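PDB 5TED: Lmo0488 protein from Listeria monocytogenes serovar 1/2a, which is a LysR-type transcriptional regulator, QuiR, that activates protocatechuate biosynthesis genes in response to shikimate, which its effector-binding domain, the part present here, binds. Local coordinates for residues 188-191 with 192-195; 197-200 with 201-205. One frame throughout, in Å; residues are numbered along the deposited sequence.

Contact 1. Residues 188-191 with 192-195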
ATOM      1  N   TYR A 188      25.400  17.413  -1.890  1.00 25.41           N
ATOM      2  CA  TYR A 188      26.285  16.288  -1.634  1.00 23.14           C
ATOM      3  C   TYR A 188      25.485  14.991  -1.671  1.00 22.90           C
ATOM      4  O   TYR A 188      24.402  14.899  -1.087  1.00 23.48           O
ATOM      5  CB  TYR A 188      26.994  16.427  -0.282  1.00 23.22           C
ATOM      6  CG  TYR A 188      27.775  15.175   0.070  1.00 21.96           C
ATOM      7  CD1 TYR A 188      29.022  14.926  -0.495  1.00 18.96           C
ATOM      8  CD2 TYR A 188      27.253  14.230   0.942  1.00 19.72           C
ATOM      9  CE1 TYR A 188      29.730  13.782  -0.193  1.00 18.85           C
ATOM     10  CE2 TYR A 188      27.949  13.077   1.241  1.00 19.93           C
ATOM     11  CZ  TYR A 188      29.187  12.863   0.680  1.00 25.24           C
ATOM     12  OH  TYR A 188      29.873  11.714   0.983  1.00 24.25           O
ATOM     13  N   ILE A 189      26.021  13.992  -2.366  1.00 20.90           N
ATOM     14  CA  ILE A 189      25.421  12.664  -2.430  1.00 26.18           C
ATOM     15  C   ILE A 189      26.501  11.663  -2.032  1.00 23.31           C
ATOM     16  O   ILE A 189      27.655  11.788  -2.453  1.00 21.21           O
ATOM     17  CB  ILE A 189      24.850  12.374  -3.841  1.00 29.06           C
ATOM     18  CG1 ILE A 189      24.007  11.105  -3.864  1.00 22.61           C
ATOM     19  CG2 ILE A 189      25.963  12.260  -4.869  1.00 36.15           C
ATOM     20  CD1 ILE A 189      23.306  10.843  -5.224  1.00 20.98           C
ATOM     21  N   SER A 190      26.146  10.704  -1.175  1.00 18.20           N
ATOM     22  CA  SER A 190      27.130   9.766  -0.653  1.00 23.39           C
ATOM     23  C   SER A 190      27.638   8.834  -1.751  1.00 19.70           C
ATOM     24  O   SER A 190      26.983   8.656  -2.781  1.00 19.36           O
ATOM     25  CB  SER A 190      26.535   8.929   0.469  1.00 24.50           C
ATOM     26  OG  SER A 190      25.724   7.885  -0.037  1.00 26.36           O
ATOM     27  N   PRO A 191      28.812   8.225  -1.556  1.00 18.61           N
ATOM     28  CA  PRO A 191      29.311   7.294  -2.577  1.00 23.80           C
ATOM     29  C   PRO A 191      28.333   6.171  -2.880  1.00 21.72           C
ATOM     30  O   PRO A 191      28.153   5.821  -4.052  1.00 20.14           O
ATOM     31  CB  PRO A 191      30.625   6.789  -1.968  1.00 25.31           C
ATOM     32  CG  PRO A 191      31.074   7.920  -1.081  1.00 23.82           C
ATOM     33  CD  PRO A 191      29.809   8.461  -0.491  1.00 19.07           C
ATOM     34  N   ALA A 192      27.691   5.598  -1.856  1.00 19.89           N
ATOM     35  CA  ALA A 192      26.708   4.539  -2.085  1.00 19.29           C
ATOM     36  C   ALA A 192      25.495   5.059  -2.846  1.00 18.02           C
ATOM     37  O   ALA A 192      25.036   4.421  -3.806  1.00 17.09           O
ATOM     38  CB  ALA A 192      26.277   3.927  -0.748  1.00 20.37           C
ATOM     39  N   SER A 193      24.960   6.222  -2.437  1.00 15.79           N
ATOM     40  CA  SER A 193      23.772   6.763  -3.100  1.00 20.87           C
ATOM     41  C   SER A 193      24.070   7.114  -4.542  1.00 18.35           C
ATOM     42  O   SER A 193      23.242   6.885  -5.429  1.00 16.99           O
ATOM     43  CB  SER A 193      23.236   8.004  -2.376  1.00 24.41           C
ATOM     44  OG  SER A 193      22.775   7.683  -1.082  1.00 35.08           O
ATOM     45  N   LYS A 194      25.239   7.709  -4.788  1.00 21.88           N
ATOM     46  CA  LYS A 194      25.643   8.006  -6.154  1.00 22.08           C
ATOM     47  C   LYS A 194      25.781   6.732  -6.976  1.00 21.04           C
ATOM     48  O   LYS A 194      25.311   6.663  -8.115  1.00 19.46           O
ATOM     49  CB  LYS A 194      26.947   8.806  -6.132  1.00 26.74           C
ATOM     50  CG  LYS A 194      27.627   8.955  -7.481  1.00 44.47           C
ATOM     51  CD  LYS A 194      26.830   9.834  -8.432  1.00 56.68           C
ATOM     52  CE  LYS A 194      27.595  10.084  -9.728  1.00 63.35           C
ATOM     53  NZ  LYS A 194      26.717  10.680 -10.779  1.00 63.26           N
ATOM     54  N   ALA A 195      26.398   5.700  -6.408  1.00 17.64           N
ATOM     55  CA  ALA A 195      26.527   4.452  -7.141  1.00 21.59           C
ATOM     56  C   ALA A 195      25.156   3.905  -7.497  1.00 19.57           C
ATOM     57  O   ALA A 195      24.933   3.462  -8.628  1.00 19.80           O
ATOM     58  CB  ALA A 195      27.329   3.430  -6.332  1.00 20.20           C
TER
HETATM   59  O   HOH W   1      23.653  10.759   0.050  1.00 25.09           O
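Ser190 meets Ser193 through its hydroxyl: the backbone N-H of Ser193 gives a nearly straight hydrogen bond to Ser190 OG, with N and OG 3.0 Å apart. The serine oxygen can turn to this donor because chi1 of 79° sets it between the backbone N and the carbonyl carbon, from where it reaches over the start of the helix. One residue further on, the Lys194 amide bonds to the main-chain carbonyl of the same serine, Lys194 N to Ser190 O 2.8 Å, at an N-H...O angle of 171°. Both acceptors of Ser190, OG and O, thus serve amides of the first turn, and Pro191 O takes the next one, with Ala195 N 2.9 Å away. This is a serine N-cap, a side-chain oxygen standing in for the missing preceding turn, here at the start of the C-terminal helix 191-208 of the LysR effector-binding domain. Proline follows at the first helical position, where the lack of an N-H costs no bond within the helix. The N-H of Ser190 itself is taken up by a water, 2.8 Å from Ser190 N to the water oxygen, which has a weak link to Ser193 OG. Beside the polar cap lies an apolar contact: Ile189 CG1 approaches Ser193 CB at 3.5 Å, while its CG2 rests near Lys194 CB and the two side chains cross at about a right angle. The lysine chain bends at chi2 and carries its ammonium to a salt bridge with Asp198, one helical turn on. Ala192 and Ser193 lean on Ile5 of strand 4-10.

Contact 2. Residues 197-200 with 201-205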
ATOM      1  N   LYS A 197      22.236   5.654  -7.737  1.00 24.25           N
ATOM      2  CA  LYS A 197      21.598   6.537  -8.708  1.00 20.35           C
ATOM      3  C   LYS A 197      22.082   6.232 -10.121  1.00 15.67           C
ATOM      4  O   LYS A 197      21.272   6.027 -11.033  1.00 16.45           O
ATOM      5  CB  LYS A 197      21.865   7.999  -8.354  1.00 15.66           C
ATOM      6  CG  LYS A 197      21.235   9.012  -9.319  1.00 14.69           C
ATOM      7  CD  LYS A 197      21.706  10.439  -8.990  1.00 21.32           C
ATOM      8  CE  LYS A 197      21.069  11.467  -9.915  1.00 23.00           C
ATOM      9  NZ  LYS A 197      21.495  12.841  -9.518  1.00 27.89           N
ATOM     10  N   ASP A 198      23.404   6.209 -10.321  1.00 20.57           N
ATOM     11  CA  ASP A 198      23.941   5.936 -11.652  1.00 24.01           C
ATOM     12  C   ASP A 198      23.520   4.557 -12.151  1.00 15.91           C
ATOM     13  O   ASP A 198      23.137   4.396 -13.320  1.00 19.96           O
ATOM     14  CB  ASP A 198      25.468   6.038 -11.639  1.00 22.07           C
ATOM     15  CG  ASP A 198      25.965   7.458 -11.407  1.00 30.36           C
ATOM     16  OD1 ASP A 198      25.161   8.411 -11.508  1.00 34.72           O
ATOM     17  OD2 ASP A 198      27.178   7.618 -11.149  1.00 35.24           O
ATOM     18  N   PHE A 199      23.596   3.550 -11.284  1.00 16.07           N
ATOM     19  CA  PHE A 199      23.167   2.214 -11.673  1.00 12.27           C
ATOM     20  C   PHE A 199      21.715   2.207 -12.124  1.00 11.96           C
ATOM     21  O   PHE A 199      21.375   1.634 -13.174  1.00 12.59           O
ATOM     22  CB  PHE A 199      23.361   1.232 -10.520  1.00 16.00           C
ATOM     23  CG  PHE A 199      22.558  -0.015 -10.683  1.00 22.29           C
ATOM     24  CD1 PHE A 199      23.049  -1.071 -11.415  1.00 24.45           C
ATOM     25  CD2 PHE A 199      21.312  -0.124 -10.096  1.00 21.48           C
ATOM     26  CE1 PHE A 199      22.293  -2.219 -11.586  1.00 26.33           C
ATOM     27  CE2 PHE A 199      20.557  -1.264 -10.251  1.00 24.89           C
ATOM     28  CZ  PHE A 199      21.049  -2.314 -10.995  1.00 23.30           C
ATOM     29  N   ALA A 200      20.835   2.823 -11.327  1.00 14.95           N
ATOM     30  CA  ALA A 200      19.406   2.764 -11.616  1.00 12.93           C
ATOM     31  C   ALA A 200      19.060   3.488 -12.907  1.00 15.77           C
ATOM     32  O   ALA A 200      18.239   3.001 -13.689  1.00 13.80           O
ATOM     33  CB  ALA A 200      18.617   3.360 -10.456  1.00 16.54           C
ATOM     34  N   LEU A 201      19.671   4.648 -13.156  1.00 12.13           N
ATOM     35  CA  LEU A 201      19.373   5.359 -14.401  1.00 18.72           C
ATOM     36  C   LEU A 201      19.828   4.564 -15.623  1.00 22.62           C
ATOM     37  O   LEU A 201      19.117   4.503 -16.644  1.00 15.74           O
ATOM     38  CB  LEU A 201      20.031   6.739 -14.370  1.00 17.76           C
ATOM     39  CG  LEU A 201      19.335   7.708 -13.401  1.00 24.59           C
ATOM     40  CD1 LEU A 201      20.053   9.044 -13.329  1.00 23.25           C
ATOM     41  CD2 LEU A 201      17.880   7.905 -13.814  1.00 26.21           C
ATOM     42  N   ARG A 202      21.026   3.975 -15.548  1.00 12.73           N
ATOM     43  CA  ARG A 202      21.510   3.122 -16.631  1.00 17.34           C
ATOM     44  C   ARG A 202      20.577   1.942 -16.852  1.00 15.57           C
ATOM     45  O   ARG A 202      20.256   1.590 -17.994  1.00 13.65           O
ATOM     46  CB  ARG A 202      22.922   2.617 -16.328  1.00 23.59           C
ATOM     47  CG  ARG A 202      24.063   3.597 -16.589  1.00 38.05           C
ATOM     48  CD  ARG A 202      25.440   2.877 -16.592  1.00 44.06           C
ATOM     49  NE  ARG A 202      25.607   1.940 -15.475  1.00 49.59           N
ATOM     50  CZ  ARG A 202      26.170   2.249 -14.305  1.00 47.44           C
ATOM     51  NH1 ARG A 202      26.635   3.480 -14.088  1.00 47.45           N
ATOM     52  NH2 ARG A 202      26.271   1.331 -13.343  1.00 30.70           N
ATOM     53  N   TYR A 203      20.158   1.297 -15.759  1.00 17.15           N
ATOM     54  CA  TYR A 203      19.281   0.131 -15.843  1.00 13.38           C
ATOM     55  C   TYR A 203      17.932   0.499 -16.458  1.00 16.23           C
ATOM     56  O   TYR A 203      17.419  -0.209 -17.333  1.00 17.41           O
ATOM     57  CB  TYR A 203      19.076  -0.454 -14.441  1.00 16.55           C
ATOM     58  CG  TYR A 203      18.526  -1.869 -14.458  1.00 14.87           C
ATOM     59  CD1 TYR A 203      17.152  -2.109 -14.494  1.00 16.77           C
ATOM     60  CD2 TYR A 203      19.390  -2.962 -14.478  1.00 16.79           C
ATOM     61  CE1 TYR A 203      16.654  -3.399 -14.529  1.00 11.11           C
ATOM     62  CE2 TYR A 203      18.910  -4.257 -14.505  1.00 12.56           C
ATOM     63  CZ  TYR A 203      17.539  -4.475 -14.536  1.00 16.92           C
ATOM     64  OH  TYR A 203      17.053  -5.782 -14.584  1.00 14.98           O
ATOM     65  N   GLY A 204      17.339   1.603 -15.996  1.00 13.96           N
ATOM     66  CA  GLY A 204      16.061   2.042 -16.546  1.00 11.96           C
ATOM     67  C   GLY A 204      16.149   2.373 -18.025  1.00 18.78           C
ATOM     68  O   GLY A 204      15.250   2.045 -18.805  1.00 16.32           O
ATOM     69  N   LYS A 205      17.229   3.038 -18.431  1.00 13.40           N
ATOM     70  CA  LYS A 205      17.424   3.317 -19.848  1.00 15.54           C
ATOM     71  C   LYS A 205      17.450   2.024 -20.653  1.00 14.51           C
ATOM     72  O   LYS A 205      16.843   1.939 -21.720  1.00 16.88           O
ATOM     73  CB  LYS A 205      18.713   4.114 -20.042  1.00 23.34           C
ATOM     74  CG  LYS A 205      18.949   4.612 -21.459  1.00 36.55           C
ATOM     75  CD  LYS A 205      20.204   5.473 -21.528  1.00 47.08           C
ATOM     76  CE  LYS A 205      20.407   6.038 -22.933  1.00 57.32           C
ATOM     77  NZ  LYS A 205      21.560   6.987 -22.994  1.00 59.62           N
TER
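Phe199 and Tyr203 both hold CG anti to the backbone N, chi1 161° and -163°, and this shared choice sends the two rings off the helix side by side in the same direction. Phe199 CZ comes to 3.9 Å from Tyr203 CD2, with the ring planes inclined obliquely, at 35°. Tyr203 CB lies over one face of the phenylalanine ring. Arg202 takes a different course: its chain bends at chi3 and folds the guanidinium back along the preceding turn. One face of that group lies against Asp198 O and Phe199 CA, and Arg202 NH1 passes 3.7 Å from Asp198 CB. The carboxylate of Asp198 is engaged elsewhere, in a salt bridge with Lys194; its OD2 stays 5.1 Å from Arg202 NH1, so the opposite charges are near without touching and would probably attract only weakly. On another side of the helix, Lys197 and Leu201 run alongside each other, Lys197 CG lying 4.2 Å from Leu201 CD1, and the lysine ammonium continues to Glu70 and Ser183. Four successive i to i+4 backbone bonds, beginning with Leu201 N to Lys197 O at 3.0 Å, form one regular helical ladder, which places side chains four residues apart on the same side. The aromatic pair packs on helix 17-26, where Tyr203 OH bonds to Glu20, while Ala200 and Leu201 face strand 69-84: an amphipathic alpha-helix lying on the mixed sheet of the periplasmic-binding-protein-like fold.

From the N terminus, the chain lays down strand 4-10 and helix 17-26 long before either contact forms, and returns to them at its end. After strand 177-184 a loop leads to contact 1, which starts helix 191-208; contact 2 follows on the same helix, so the two are in series and neither nests within nor crosses the other. Each closes no more than a local turn. Their centres lie about 14 Å apart, yet they touch where Ile189 CD1 packs on Lys197 CD, 4.1 Å away. Contact 1 joins the helix start to strand 4-10, whereas contact 2 ties its later turns to helix 17-26 and strands 69-84 and 177-184.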